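Long-range contacts in DNA polymerase beta (Leishmania infantum, PDB 4P4M), which catalyses template-directed DNA synthesis as a family X DNA polymerase and probably works in base excision repair: residues A[182-187]-A[198-203]; A[194-199]-A[269-274]; A[241-246]-A[273-278]. All blocks are in the same frame, centred on the assembly; numbering follows the deposited sequence.

Contact 1 of 3, residues A[182-187]-A[198-203]; sequences LICGSY and DAILSR. With MG (magnesium ion), chain E; D3T (2',3'-dideoxy-thymidine-5'-triphosphate), chain D.
The backbone oxygen of D198 takes a nearly straight hydrogen bond from C184 N (2.8 Å) and a longer CA-H contact from I183 CA (3.4 Å). Beyond it, L182 and I200 form an antiparallel hydrogen-bonded pair, with I200 N 2.8 Å from L182 O. On one side of the sheet I183 CD1 meets A199 CB at 3.6 Å, where I183 also packs against helix 157-175. On the other, C184 SG touches I200 CD1, near helix 282-290.

The D198 side chain, with CG beside its own backbone N (chi1 -59°), reaches across toward G185, just beyond the end of strand 179-183, and its OD2 binds magnesium at 2.2 Å. G185 CA lies 3.4 Å from that oxygen. S186, next in the chain, grips the nucleotide twice: its N reaches D3T O1B, and its OG meets D3T O3G at 2.7 Å. A glycine-serine pair set against a strand-borne metal-binding aspartate, so that both sides hold the triphosphate, is the signature of the nucleotidyltransferase palm.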
loop_
_atom_site.group_PDB
_atom_site.type_symbol
_atom_site.label_atom_id
_atom_site.label_comp_id
_atom_site.label_asym_id
_atom_site.label_seq_id
_atom_site.Cartn_x
_atom_site.Cartn_y
_atom_site.Cartn_z
ATOM N N LEU A 182 3.866 -5.957 -9.746
ATOM C CA LEU A 182 3.067 -7.079 -9.233
ATOM C C LEU A 182 1.899 -6.523 -8.410
ATOM O O LEU A 182 2.101 -5.675 -7.537
ATOM C CB LEU A 182 3.922 -7.986 -8.333
ATOM C CG LEU A 182 5.127 -8.718 -8.946
ATOM C CD1 LEU A 182 6.237 -8.974 -7.918
ATOM C CD2 LEU A 182 4.694 -10.027 -9.616
ATOM N N ILE A 183 0.685 -6.997 -8.677
ATOM C CA ILE A 183 -0.488 -6.552 -7.922
ATOM C C ILE A 183 -0.808 -7.577 -6.831
ATOM O O ILE A 183 -0.999 -8.761 -7.126
ATOM C CB ILE A 183 -1.729 -6.363 -8.834
ATOM C CG1 ILE A 183 -1.397 -5.453 -10.030
ATOM C CG2 ILE A 183 -2.907 -5.815 -8.027
ATOM C CD1 ILE A 183 -0.883 -4.046 -9.650
ATOM N N CYS A 184 -0.863 -7.123 -5.583
ATOM C CA CYS A 184 -1.103 -7.999 -4.434
ATOM C C CYS A 184 -2.478 -7.742 -3.817
ATOM O O CYS A 184 -3.464 -7.714 -4.532
ATOM C CB CYS A 184 0.011 -7.841 -3.397
ATOM S SG CYS A 184 1.642 -8.318 -4.063
ATOM N N GLY A 185 -2.541 -7.543 -2.499
ATOM C CA GLY A 185 -3.812 -7.273 -1.835
ATOM C C GLY A 185 -4.857 -8.380 -2.003
ATOM O O GLY A 185 -4.525 -9.527 -2.298
ATOM N N SER A 186 -6.130 -8.032 -1.813
ATOM C CA SER A 186 -7.216 -9.009 -1.889
ATOM C C SER A 186 -7.433 -9.569 -3.298
ATOM O O SER A 186 -8.020 -10.640 -3.461
ATOM C CB SER A 186 -8.525 -8.414 -1.338
ATOM O OG SER A 186 -8.896 -7.267 -2.084
ATOM N N TYR A 187 -6.960 -8.841 -4.305
ATOM C CA TYR A 187 -6.918 -9.336 -5.679
ATOM C C TYR A 187 -6.071 -10.607 -5.804
ATOM O O TYR A 187 -6.513 -11.600 -6.389
ATOM C CB TYR A 187 -6.366 -8.245 -6.601
ATOM C CG TYR A 187 -6.042 -8.674 -8.026
ATOM C CD1 TYR A 187 -7.054 -8.887 -8.957
ATOM C CD2 TYR A 187 -4.722 -8.806 -8.454
ATOM C CE1 TYR A 187 -6.761 -9.251 -10.266
ATOM C CE2 TYR A 187 -4.418 -9.176 -9.761
ATOM C CZ TYR A 187 -5.442 -9.395 -10.659
ATOM O OH TYR A 187 -5.154 -9.754 -11.957
ATOM N N ASP A 198 -3.273 -2.638 -4.871
ATOM C CA ASP A 198 -1.999 -2.667 -4.146
ATOM C C ASP A 198 -0.874 -3.173 -5.037
ATOM O O ASP A 198 -0.799 -4.375 -5.331
ATOM C CB ASP A 198 -2.087 -3.572 -2.907
ATOM C CG ASP A 198 -3.159 -3.116 -1.927
ATOM O OD1 ASP A 198 -3.062 -1.989 -1.395
ATOM O OD2 ASP A 198 -4.102 -3.897 -1.687
ATOM N N ALA A 199 0.006 -2.269 -5.459
ATOM C CA ALA A 199 1.068 -2.636 -6.389
ATOM C C ALA A 199 2.454 -2.592 -5.733
ATOM O O ALA A 199 2.718 -1.738 -4.881
ATOM C CB ALA A 199 1.035 -1.719 -7.617
ATOM N N ILE A 200 3.317 -3.529 -6.129
ATOM C CA ILE A 200 4.747 -3.478 -5.805
ATOM C C ILE A 200 5.542 -3.175 -7.067
ATOM O O ILE A 200 5.366 -3.826 -8.105
ATOM C CB ILE A 200 5.269 -4.830 -5.234
ATOM C CG1 ILE A 200 4.567 -5.173 -3.922
ATOM C CG2 ILE A 200 6.813 -4.787 -5.044
ATOM C CD1 ILE A 200 4.822 -6.627 -3.455
ATOM N N LEU A 201 6.403 -2.165 -6.976
ATOM C CA LEU A 201 7.353 -1.849 -8.035
ATOM C C LEU A 201 8.741 -2.293 -7.561
ATOM O O LEU A 201 9.168 -1.923 -6.473
ATOM C CB LEU A 201 7.325 -0.341 -8.304
ATOM C CG LEU A 201 8.368 0.241 -9.262
ATOM C CD1 LEU A 201 8.164 -0.301 -10.684
ATOM C CD2 LEU A 201 8.324 1.773 -9.236
ATOM N N SER A 202 9.444 -3.091 -8.361
ATOM C CA SER A 202 10.757 -3.576 -7.941
ATOM C C SER A 202 11.669 -3.907 -9.123
ATOM O O SER A 202 11.189 -4.184 -10.228
ATOM C CB SER A 202 10.603 -4.816 -7.051
ATOM O OG SER A 202 10.041 -5.913 -7.772
ATOM N N ARG A 203 12.981 -3.871 -8.893
ATOM C CA ARG A 203 13.940 -4.288 -9.919
ATOM C C ARG A 203 13.982 -5.813 -10.017
ATOM O O ARG A 203 13.839 -6.514 -9.013
ATOM C CB ARG A 203 15.341 -3.719 -9.625
ATOM C CG ARG A 203 15.441 -2.192 -9.857
ATOM C CD ARG A 203 16.788 -1.629 -9.355
ATOM N NE ARG A 203 17.947 -2.035 -10.171
ATOM C CZ ARG A 203 18.260 -1.480 -11.337
ATOM N NH1 ARG A 203 17.498 -0.509 -11.830
ATOM N NH2 ARG A 203 19.334 -1.883 -12.013
HETATM MG MG MG E . -6.133 -3.726 -0.954
HETATM P PA D3T D . -5.694 -3.343 2.261
HETATM O O1A D3T D . -5.611 -2.722 0.908
HETATM O O2A D3T D . -6.025 -2.379 3.366
HETATM O "O5'" D3T D . -3.930 -3.353 2.535
HETATM C "C5'" D3T D . -3.234 -4.102 1.673
HETATM C "C4'" D3T D . -2.217 -5.054 2.417
HETATM O "O4'" D3T D . -1.492 -4.336 3.420
HETATM C "C1'" D3T D . -1.273 -5.153 4.521
HETATM N N1 D3T D . -1.759 -4.471 5.758
HETATM C C6 D3T D . -2.961 -3.785 5.727
HETATM C C2 D3T D . -1.001 -4.576 6.990
HETATM O O2 D3T D . 0.043 -5.182 7.035
HETATM N N3 D3T D . -1.536 -3.934 8.136
HETATM C C4 D3T D . -2.689 -3.288 8.025
HETATM O O4 D3T D . -3.168 -2.688 9.134
HETATM C C5 D3T D . -3.480 -3.157 6.845
HETATM C C5M D3T D . -4.750 -2.405 6.879
HETATM C "C2'" D3T D . -2.046 -6.479 4.337
HETATM C "C3'" D3T D . -2.972 -6.167 3.180
HETATM O O3A D3T D . -5.931 -4.856 2.482
HETATM P PB D3T D . -6.785 -5.835 1.320
HETATM O O1B D3T D . -5.971 -5.563 0.102
HETATM O O2B D3T D . -6.488 -7.129 2.021
HETATM O O3B D3T D . -8.287 -5.554 1.172
HETATM P PG D3T D . -9.210 -4.463 0.243
HETATM O O1G D3T D . -8.252 -3.626 -0.549
HETATM O O2G D3T D . -9.951 -3.669 1.309
HETATM O O3G D3T D . -10.061 -5.356 -0.634
HETATM O O HOH W 1 -4.876 -5.203 -4.926
HETATM O O HOH W 2 -6.626 -4.749 -2.936
#

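Contact 2 of 3, residues A[194-199]-A[269-274]; sequences SGDVDA and ARRVDI. With MG (magnesium ion), chain E; D3T (2',3'-dideoxy-thymidine-5'-triphosphate), chain D; nucleotides of chain B.
D196 and D273 bring their carboxylates together at the magnesium site, OD2 of D196 lying 3.1 Å from OD2 of D273 with the two planes 83° apart. The first shell of the metal takes OD1 of D196 at 2.2 Å, which joins the D198 ligand, three phosphate oxygens of D3T and a water that also donates to D196 O. D273 does not bind this magnesium; its OD2 instead lies 3.2 Å from C5' of DA5 of chain B. Three neighbouring aspartates on adjoining strands are consistent with the carboxylate cluster that serves two metals in family X polymerases.

One shell out, R271 packs its guanidinium over the D196 side chain, so that D196 CB sits 3.5 Å above the plane, toward its rim. The bend at chi3 (-60°) turns the R271 tip back toward D196 and DA5 of chain B, whose OP1 lies near the guanidinium plane. The long salt bridge from R271 NH1 to D196 OD2 is a matter of charge alone, as no N-H points at that oxygen. Two waters join G195 O to R271, one at N and the other at NE, while G195 N holds D3T O3G at 2.9 Å.

Parallel strand pairing sets these groups in place: V197 N bonds to R271 O, D273 N to V197 O at 2.9 Å, and A199 N to D273 O. On the face away from the metal, V197 and V272 touch. Strands 193-203 and 270-277 run between strand 179-183, where V197 and A199 lean on I183, and strand 243-248, whose M245 and Y244 side chains pack beside D273 and I274.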
loop_
_atom_site.group_PDB
_atom_site.type_symbol
_atom_site.label_atom_id
_atom_site.label_comp_id
_atom_site.label_asym_id
_atom_site.label_seq_id
_atom_site.Cartn_x
_atom_site.Cartn_y
_atom_site.Cartn_z
ATOM N N SER A 194 -12.348 -5.971 -4.752
ATOM C CA SER A 194 -11.290 -5.404 -3.917
ATOM C C SER A 194 -11.561 -3.926 -3.639
ATOM O O SER A 194 -12.199 -3.241 -4.439
ATOM C CB SER A 194 -9.924 -5.538 -4.598
ATOM O OG SER A 194 -9.496 -6.893 -4.673
ATOM N N GLY A 195 -11.055 -3.435 -2.512
ATOM C CA GLY A 195 -11.243 -2.043 -2.140
ATOM C C GLY A 195 -10.336 -1.084 -2.903
ATOM O O GLY A 195 -10.742 0.031 -3.221
ATOM N N ASP A 196 -9.110 -1.516 -3.190
ATOM C CA ASP A 196 -8.115 -0.658 -3.849
ATOM C C ASP A 196 -7.196 -1.508 -4.730
ATOM O O ASP A 196 -7.416 -2.718 -4.897
ATOM C CB ASP A 196 -7.313 0.154 -2.815
ATOM C CG ASP A 196 -6.231 -0.672 -2.104
ATOM O OD1 ASP A 196 -6.352 -1.902 -2.082
ATOM O OD2 ASP A 196 -5.240 -0.106 -1.586
ATOM N N VAL A 197 -6.180 -0.874 -5.303
ATOM C CA VAL A 197 -5.153 -1.583 -6.065
ATOM C C VAL A 197 -3.820 -1.495 -5.307
ATOM O O VAL A 197 -3.303 -0.396 -5.114
ATOM C CB VAL A 197 -4.979 -0.953 -7.469
ATOM C CG1 VAL A 197 -3.857 -1.675 -8.244
ATOM C CG2 VAL A 197 -6.281 -1.007 -8.247
ATOM N N ASP A 198 -3.273 -2.638 -4.871
ATOM C CA ASP A 198 -1.999 -2.667 -4.146
ATOM C C ASP A 198 -0.874 -3.173 -5.037
ATOM O O ASP A 198 -0.799 -4.375 -5.331
ATOM C CB ASP A 198 -2.087 -3.572 -2.907
ATOM C CG ASP A 198 -3.159 -3.116 -1.927
ATOM O OD1 ASP A 198 -3.062 -1.989 -1.395
ATOM O OD2 ASP A 198 -4.102 -3.897 -1.687
ATOM N N ALA A 199 0.006 -2.269 -5.459
ATOM C CA ALA A 199 1.068 -2.636 -6.389
ATOM C C ALA A 199 2.454 -2.592 -5.733
ATOM O O ALA A 199 2.718 -1.738 -4.881
ATOM C CB ALA A 199 1.035 -1.719 -7.617
ATOM N N ALA A 269 -12.725 6.459 -10.888
ATOM C CA ALA A 269 -11.394 6.569 -10.296
ATOM C C ALA A 269 -11.265 5.602 -9.106
ATOM O O ALA A 269 -12.212 5.436 -8.333
ATOM C CB ALA A 269 -11.110 8.018 -9.875
ATOM N N ARG A 270 -10.099 4.969 -8.964
ATOM C CA ARG A 270 -9.865 3.968 -7.917
ATOM C C ARG A 270 -8.687 4.366 -7.036
ATOM O O ARG A 270 -7.763 5.043 -7.494
ATOM C CB ARG A 270 -9.527 2.596 -8.536
ATOM C CG ARG A 270 -10.505 2.084 -9.600
ATOM C CD ARG A 270 -11.941 1.987 -9.042
ATOM N NE ARG A 270 -12.805 1.126 -9.868
ATOM C CZ ARG A 270 -14.004 0.704 -9.472
ATOM N NH1 ARG A 270 -14.465 1.074 -8.279
ATOM N NH2 ARG A 270 -14.738 -0.093 -10.246
ATOM N N ARG A 271 -8.697 3.911 -5.782
ATOM C CA ARG A 271 -7.529 4.068 -4.920
ATOM C C ARG A 271 -6.392 3.163 -5.390
ATOM O O ARG A 271 -6.556 1.945 -5.493
ATOM C CB ARG A 271 -7.867 3.788 -3.450
ATOM C CG ARG A 271 -8.741 4.875 -2.846
ATOM C CD ARG A 271 -8.898 4.709 -1.328
ATOM N NE ARG A 271 -9.515 3.434 -0.961
ATOM C CZ ARG A 271 -8.882 2.452 -0.317
ATOM N NH1 ARG A 271 -7.611 2.586 0.043
ATOM N NH2 ARG A 271 -9.520 1.331 -0.030
ATOM N N VAL A 272 -5.254 3.784 -5.693
ATOM C CA VAL A 272 -4.077 3.069 -6.162
ATOM C C VAL A 272 -2.920 3.332 -5.199
ATOM O O VAL A 272 -2.577 4.483 -4.940
ATOM C CB VAL A 272 -3.703 3.484 -7.614
ATOM C CG1 VAL A 272 -2.381 2.808 -8.061
ATOM C CG2 VAL A 272 -4.848 3.138 -8.586
ATOM N N ASP A 273 -2.340 2.257 -4.657
ATOM C CA ASP A 273 -1.182 2.346 -3.760
ATOM C C ASP A 273 0.018 1.681 -4.436
ATOM O O ASP A 273 -0.087 0.539 -4.884
ATOM C CB ASP A 273 -1.472 1.618 -2.425
ATOM C CG ASP A 273 -2.517 2.326 -1.567
ATOM O OD1 ASP A 273 -2.929 3.466 -1.888
ATOM O OD2 ASP A 273 -2.914 1.737 -0.540
ATOM N N ILE A 274 1.150 2.383 -4.532
ATOM C CA ILE A 274 2.359 1.786 -5.127
ATOM C C ILE A 274 3.501 1.788 -4.099
ATOM O O ILE A 274 3.774 2.825 -3.500
ATOM C CB ILE A 274 2.804 2.566 -6.402
ATOM C CG1 ILE A 274 1.631 2.728 -7.381
ATOM C CG2 ILE A 274 4.035 1.893 -7.070
ATOM C CD1 ILE A 274 1.876 3.739 -8.522
HETATM MG MG MG E . -6.133 -3.726 -0.954
HETATM P PA D3T D . -5.694 -3.343 2.261
HETATM O O1A D3T D . -5.611 -2.722 0.908
HETATM O O2A D3T D . -6.025 -2.379 3.366
HETATM O "O5'" D3T D . -3.930 -3.353 2.535
HETATM C "C5'" D3T D . -3.234 -4.102 1.673
HETATM C "C4'" D3T D . -2.217 -5.054 2.417
HETATM O "O4'" D3T D . -1.492 -4.336 3.420
HETATM C "C1'" D3T D . -1.273 -5.153 4.521
HETATM N N1 D3T D . -1.759 -4.471 5.758
HETATM C C6 D3T D . -2.961 -3.785 5.727
HETATM C C2 D3T D . -1.001 -4.576 6.990
HETATM O O2 D3T D . 0.043 -5.182 7.035
HETATM N N3 D3T D . -1.536 -3.934 8.136
HETATM C C4 D3T D . -2.689 -3.288 8.025
HETATM O O4 D3T D . -3.168 -2.688 9.134
HETATM C C5 D3T D . -3.480 -3.157 6.845
HETATM C C5M D3T D . -4.750 -2.405 6.879
HETATM C "C2'" D3T D . -2.046 -6.479 4.337
HETATM C "C3'" D3T D . -2.972 -6.167 3.180
HETATM O O3A D3T D . -5.931 -4.856 2.482
HETATM P PB D3T D . -6.785 -5.835 1.320
HETATM O O1B D3T D . -5.971 -5.563 0.102
HETATM O O2B D3T D . -6.488 -7.129 2.021
HETATM O O3B D3T D . -8.287 -5.554 1.172
HETATM P PG D3T D . -9.210 -4.463 0.243
HETATM O O1G D3T D . -8.252 -3.626 -0.549
HETATM O O2G D3T D . -9.951 -3.669 1.309
HETATM O O3G D3T D . -10.061 -5.356 -0.634
ATOM P P DA B 5 -5.462 3.154 3.013
ATOM O OP1 DA B 5 -5.782 3.433 1.598
ATOM O OP2 DA B 5 -6.368 2.294 3.796
ATOM O "O5'" DA B 5 -3.981 2.583 3.050
ATOM C "C5'" DA B 5 -3.657 1.328 2.540
ATOM C "C4'" DA B 5 -2.154 1.152 2.598
ATOM O "O4'" DA B 5 -1.678 1.405 3.947
ATOM C "C3'" DA B 5 -1.737 -0.278 2.286
ATOM O "O3'" DA B 5 -0.367 -0.307 1.854
ATOM C "C2'" DA B 5 -1.965 -0.914 3.658
ATOM C "C1'" DA B 5 -1.337 0.155 4.544
ATOM N N9 DA B 5 -1.706 0.167 5.969
ATOM C C8 DA B 5 -2.843 0.652 6.556
ATOM N N7 DA B 5 -2.851 0.551 7.870
ATOM C C5 DA B 5 -1.631 -0.038 8.173
ATOM C C6 DA B 5 -1.018 -0.422 9.391
ATOM N N6 DA B 5 -1.579 -0.266 10.599
ATOM N N1 DA B 5 0.212 -0.983 9.324
ATOM C C2 DA B 5 0.776 -1.140 8.120
ATOM N N3 DA B 5 0.297 -0.823 6.915
ATOM C C4 DA B 5 -0.918 -0.272 7.009
HETATM O O HOH W 3 -10.809 2.108 -5.069
HETATM O O HOH W 4 -11.789 2.546 -1.743
HETATM O O HOH W 2 -6.626 -4.749 -2.936
#

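Contact 3 of 3, residues A[241-246]-A[273-278]; sequences PLKYMG and DIRLIE. With nucleotides of chain C; nucleotides of chain B.
The backbone of L242 faces two partners at once: its O accepts L276 N at 2.9 Å from the neighbouring strand, while its N binds OP1 of DT5 of chain C, also at 2.9 Å. K243 N donates to the same OP1, so two successive backbone N-H groups grip one DNA phosphate oxygen where strand 243-248 begins, in the mixed palm sheet. Its antiparallel pairing with 270-277 continues in the reciprocal bonds of Y244 and I274, and the Y244 ring meets I274 CD1 obliquely through CD2 (4.1 Å), on the face touching helix 219-229.

The other face is turned to the DNA. There, in one of two conformers, the R275 guanidinium, salt-bridged to E312, has the sugar of DC4 of chain C over one face, and R275 CD packs at a slant against K243 CB (3.5 Å). M245 and D273 run side by side, M245 CG lying 3.4 Å from D273 OD1. K243 holds CG anti to its backbone N (chi1 173°) and stays extended thereafter, which carries NZ to a weak hydrogen bond with O2 of DC4 of chain C at 3.2 Å.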
loop_
_atom_site.group_PDB
_atom_site.type_symbol
_atom_site.label_atom_id
_atom_site.label_comp_id
_atom_site.label_asym_id
_atom_site.label_seq_id
_atom_site.Cartn_x
_atom_site.Cartn_y
_atom_site.Cartn_z
ATOM N N PRO A 241 9.431 8.806 -1.221
ATOM C CA PRO A 241 10.287 8.011 -2.116
ATOM C C PRO A 241 10.004 6.502 -2.107
ATOM O O PRO A 241 10.496 5.806 -3.002
ATOM C CB PRO A 241 11.706 8.290 -1.595
ATOM C CG PRO A 241 11.544 8.760 -0.204
ATOM C CD PRO A 241 10.167 9.377 -0.078
ATOM N N LEU A 242 9.248 6.011 -1.123
ATOM C CA LEU A 242 8.944 4.580 -1.015
ATOM C C LEU A 242 7.482 4.217 -1.302
ATOM O O LEU A 242 7.186 3.086 -1.724
ATOM C CB LEU A 242 9.262 4.089 0.403
ATOM C CG LEU A 242 10.729 4.087 0.825
ATOM C CD1 LEU A 242 10.834 3.980 2.345
ATOM C CD2 LEU A 242 11.470 2.941 0.132
ATOM N N LYS A 243 6.577 5.161 -1.039
ATOM C CA LYS A 243 5.144 4.878 -1.058
ATOM C C LYS A 243 4.338 6.003 -1.716
ATOM O O LYS A 243 4.495 7.185 -1.380
ATOM C CB LYS A 243 4.656 4.627 0.376
ATOM C CG LYS A 243 3.132 4.485 0.572
ATOM C CD LYS A 243 2.903 4.223 2.069
ATOM C CE LYS A 243 1.494 4.436 2.540
ATOM N NZ LYS A 243 1.464 4.498 4.046
ATOM N N TYR A 244 3.475 5.624 -2.656
ATOM C CA TYR A 244 2.571 6.566 -3.313
ATOM C C TYR A 244 1.121 6.125 -3.051
ATOM O O TYR A 244 0.811 4.938 -3.145
ATOM C CB TYR A 244 2.821 6.609 -4.836
ATOM C CG TYR A 244 1.727 7.381 -5.557
ATOM C CD1 TYR A 244 1.803 8.767 -5.702
ATOM C CD2 TYR A 244 0.605 6.731 -6.053
ATOM C CE1 TYR A 244 0.790 9.474 -6.336
ATOM C CE2 TYR A 244 -0.417 7.434 -6.686
ATOM C CZ TYR A 244 -0.314 8.805 -6.822
ATOM O OH TYR A 244 -1.330 9.504 -7.448
ATOM N N MET A 245 0.248 7.074 -2.711
ATOM C CA MET A 245 -1.188 6.807 -2.580
ATOM C C MET A 245 -1.959 7.887 -3.342
ATOM O O MET A 245 -1.812 9.074 -3.041
ATOM C CB MET A 245 -1.619 6.848 -1.105
ATOM C CG MET A 245 -0.995 5.775 -0.217
ATOM S SD MET A 245 -1.175 6.147 1.553
ATOM C CE MET A 245 -2.919 6.537 1.674
ATOM N N GLY A 246 -2.783 7.477 -4.308
ATOM C CA GLY A 246 -3.571 8.411 -5.098
ATOM C C GLY A 246 -4.799 7.785 -5.750
ATOM O O GLY A 246 -5.223 6.687 -5.375
ATOM N N ASP A 273 -2.340 2.257 -4.657
ATOM C CA ASP A 273 -1.182 2.346 -3.760
ATOM C C ASP A 273 0.018 1.681 -4.436
ATOM O O ASP A 273 -0.087 0.539 -4.884
ATOM C CB ASP A 273 -1.472 1.618 -2.425
ATOM C CG ASP A 273 -2.517 2.326 -1.567
ATOM O OD1 ASP A 273 -2.929 3.466 -1.888
ATOM O OD2 ASP A 273 -2.914 1.737 -0.540
ATOM N N ILE A 274 1.150 2.383 -4.532
ATOM C CA ILE A 274 2.359 1.786 -5.127
ATOM C C ILE A 274 3.501 1.788 -4.099
ATOM O O ILE A 274 3.774 2.825 -3.500
ATOM C CB ILE A 274 2.804 2.566 -6.402
ATOM C CG1 ILE A 274 1.631 2.728 -7.381
ATOM C CG2 ILE A 274 4.035 1.893 -7.070
ATOM C CD1 ILE A 274 1.876 3.739 -8.522
ATOM N N ARG A 275 4.127 0.629 -3.857
ATOM C CA ARG A 275 5.273 0.563 -2.941
ATOM C C ARG A 275 6.519 0.137 -3.715
ATOM O O ARG A 275 6.501 -0.849 -4.455
ATOM C CB ARG A 275 5.036 -0.404 -1.758
ATOM C CG ARG A 275 4.127 0.104 -0.606
ATOM C CD ARG A 275 4.814 1.100 0.360
ATOM N NE ARG A 275 6.059 0.592 0.948
ATOM C CZ ARG A 275 6.190 0.231 2.225
ATOM N NH1 ARG A 275 5.154 0.343 3.039
ATOM N NH2 ARG A 275 7.356 -0.229 2.691
ATOM N N LEU A 276 7.601 0.897 -3.548
ATOM C CA LEU A 276 8.880 0.595 -4.196
ATOM C C LEU A 276 9.731 -0.260 -3.241
ATOM O O LEU A 276 9.964 0.140 -2.098
ATOM C CB LEU A 276 9.625 1.903 -4.530
ATOM C CG LEU A 276 11.041 1.778 -5.121
ATOM C CD1 LEU A 276 11.072 1.030 -6.471
ATOM C CD2 LEU A 276 11.713 3.179 -5.257
ATOM N N ILE A 277 10.177 -1.427 -3.708
ATOM C CA ILE A 277 10.784 -2.449 -2.833
ATOM C C ILE A 277 12.089 -2.968 -3.446
ATOM O O ILE A 277 12.148 -3.194 -4.655
ATOM C CB ILE A 277 9.813 -3.657 -2.643
ATOM C CG1 ILE A 277 8.518 -3.229 -1.932
ATOM C CG2 ILE A 277 10.500 -4.835 -1.886
ATOM C CD1 ILE A 277 8.709 -2.734 -0.487
ATOM N N GLU A 278 13.133 -3.134 -2.623
ATOM C CA GLU A 278 14.419 -3.669 -3.094
ATOM C C GLU A 278 14.277 -5.130 -3.543
ATOM O O GLU A 278 13.514 -5.900 -2.954
ATOM C CB GLU A 278 15.503 -3.587 -2.001
ATOM C CG GLU A 278 15.906 -2.160 -1.551
ATOM C CD GLU A 278 16.892 -1.458 -2.498
ATOM O OE1 GLU A 278 17.524 -2.127 -3.347
ATOM O OE2 GLU A 278 17.043 -0.221 -2.373
ATOM P P DT C 5 7.496 7.217 2.362
ATOM O OP1 DT C 5 7.542 7.172 0.883
ATOM O OP2 DT C 5 8.729 7.510 3.152
ATOM O "O5'" DT C 5 6.388 8.302 2.790
ATOM C "C5'" DT C 5 5.109 8.297 2.119
ATOM C "C4'" DT C 5 4.173 9.356 2.717
ATOM O "O4'" DT C 5 3.865 8.970 4.088
ATOM C "C3'" DT C 5 4.639 10.820 2.757
ATOM O "O3'" DT C 5 3.537 11.563 2.207
ATOM C "C2'" DT C 5 4.905 11.074 4.246
ATOM C "C1'" DT C 5 3.885 10.144 4.893
ATOM N N1 DT C 5 4.153 9.649 6.289
ATOM C C2 DT C 5 3.109 9.690 7.190
ATOM O O2 DT C 5 2.017 10.148 6.919
ATOM N N3 DT C 5 3.389 9.198 8.436
ATOM C C4 DT C 5 4.594 8.669 8.851
ATOM O O4 DT C 5 4.743 8.248 9.994
ATOM C C5 DT C 5 5.650 8.640 7.862
ATOM C C7 DT C 5 6.993 8.083 8.236
ATOM C C6 DT C 5 5.390 9.125 6.633
ATOM P P DC C 4 9.157 2.243 6.633
ATOM O OP1 DC C 4 10.206 1.962 5.625
ATOM O OP2 DC C 4 9.517 2.867 7.928
ATOM O "O5'" DC C 4 8.043 3.172 5.962
ATOM C "C5'" DC C 4 7.372 2.757 4.767
ATOM C "C4'" DC C 4 6.559 3.900 4.186
ATOM O "O4'" DC C 4 5.365 4.072 5.003
ATOM C "C3'" DC C 4 7.260 5.256 4.125
ATOM O "O3'" DC C 4 6.878 5.827 2.871
ATOM C "C2'" DC C 4 6.709 5.998 5.351
ATOM C "C1'" DC C 4 5.319 5.373 5.545
ATOM N N1 DC C 4 4.886 5.220 6.982
ATOM C C2 DC C 4 3.590 5.608 7.328
ATOM O O2 DC C 4 2.859 6.067 6.440
ATOM N N3 DC C 4 3.173 5.484 8.617
ATOM C C4 DC C 4 4.002 4.982 9.535
ATOM N N4 DC C 4 3.534 4.877 10.791
ATOM C C5 DC C 4 5.337 4.580 9.207
ATOM C C6 DC C 4 5.738 4.707 7.929
ATOM P P DA B 5 -5.462 3.154 3.013
ATOM O OP1 DA B 5 -5.782 3.433 1.598
ATOM O OP2 DA B 5 -6.368 2.294 3.796
ATOM O "O5'" DA B 5 -3.981 2.583 3.050
ATOM C "C5'" DA B 5 -3.657 1.328 2.540
ATOM C "C4'" DA B 5 -2.154 1.152 2.598
ATOM O "O4'" DA B 5 -1.678 1.405 3.947
ATOM C "C3'" DA B 5 -1.737 -0.278 2.286
ATOM O "O3'" DA B 5 -0.367 -0.307 1.854
ATOM C "C2'" DA B 5 -1.965 -0.914 3.658
ATOM C "C1'" DA B 5 -1.337 0.155 4.544
ATOM N N9 DA B 5 -1.706 0.167 5.969
ATOM C C8 DA B 5 -2.843 0.652 6.556
ATOM N N7 DA B 5 -2.851 0.551 7.870
ATOM C C5 DA B 5 -1.631 -0.038 8.173
ATOM C C6 DA B 5 -1.018 -0.422 9.391
ATOM N N6 DA B 5 -1.579 -0.266 10.599
ATOM N N1 DA B 5 0.212 -0.983 9.324
ATOM C C2 DA B 5 0.776 -1.140 8.120
ATOM N N3 DA B 5 0.297 -0.823 6.915
ATOM C C4 DA B 5 -0.918 -0.272 7.009
HETATM O O HOH W 5 -4.873 5.372 -2.725
#

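Overall arrangement
The three contacts follow one another across a single mixed sheet of the palm, their centres about 10 to 11 Å apart. Contact 1 joins strand 179-183 to strand 193-203, contact 2 joins that strand to 270-277, and contact 3 adds 243-248 on the far side. Contacts 1 and 2 share D198 and A199, and contacts 2 and 3 share D273 and I274. Along the chain, contact 1 closes before contact 3 opens, and contacts 2 and 3 both end on strand 270-277. Contacts 1 and 2 touch the magnesium and triphosphate, contact 2 also meets DA5 of chain B, and contact 3 meets nucleotides of chains B and C, so the one sheet brings nucleotide, metal and DNA together.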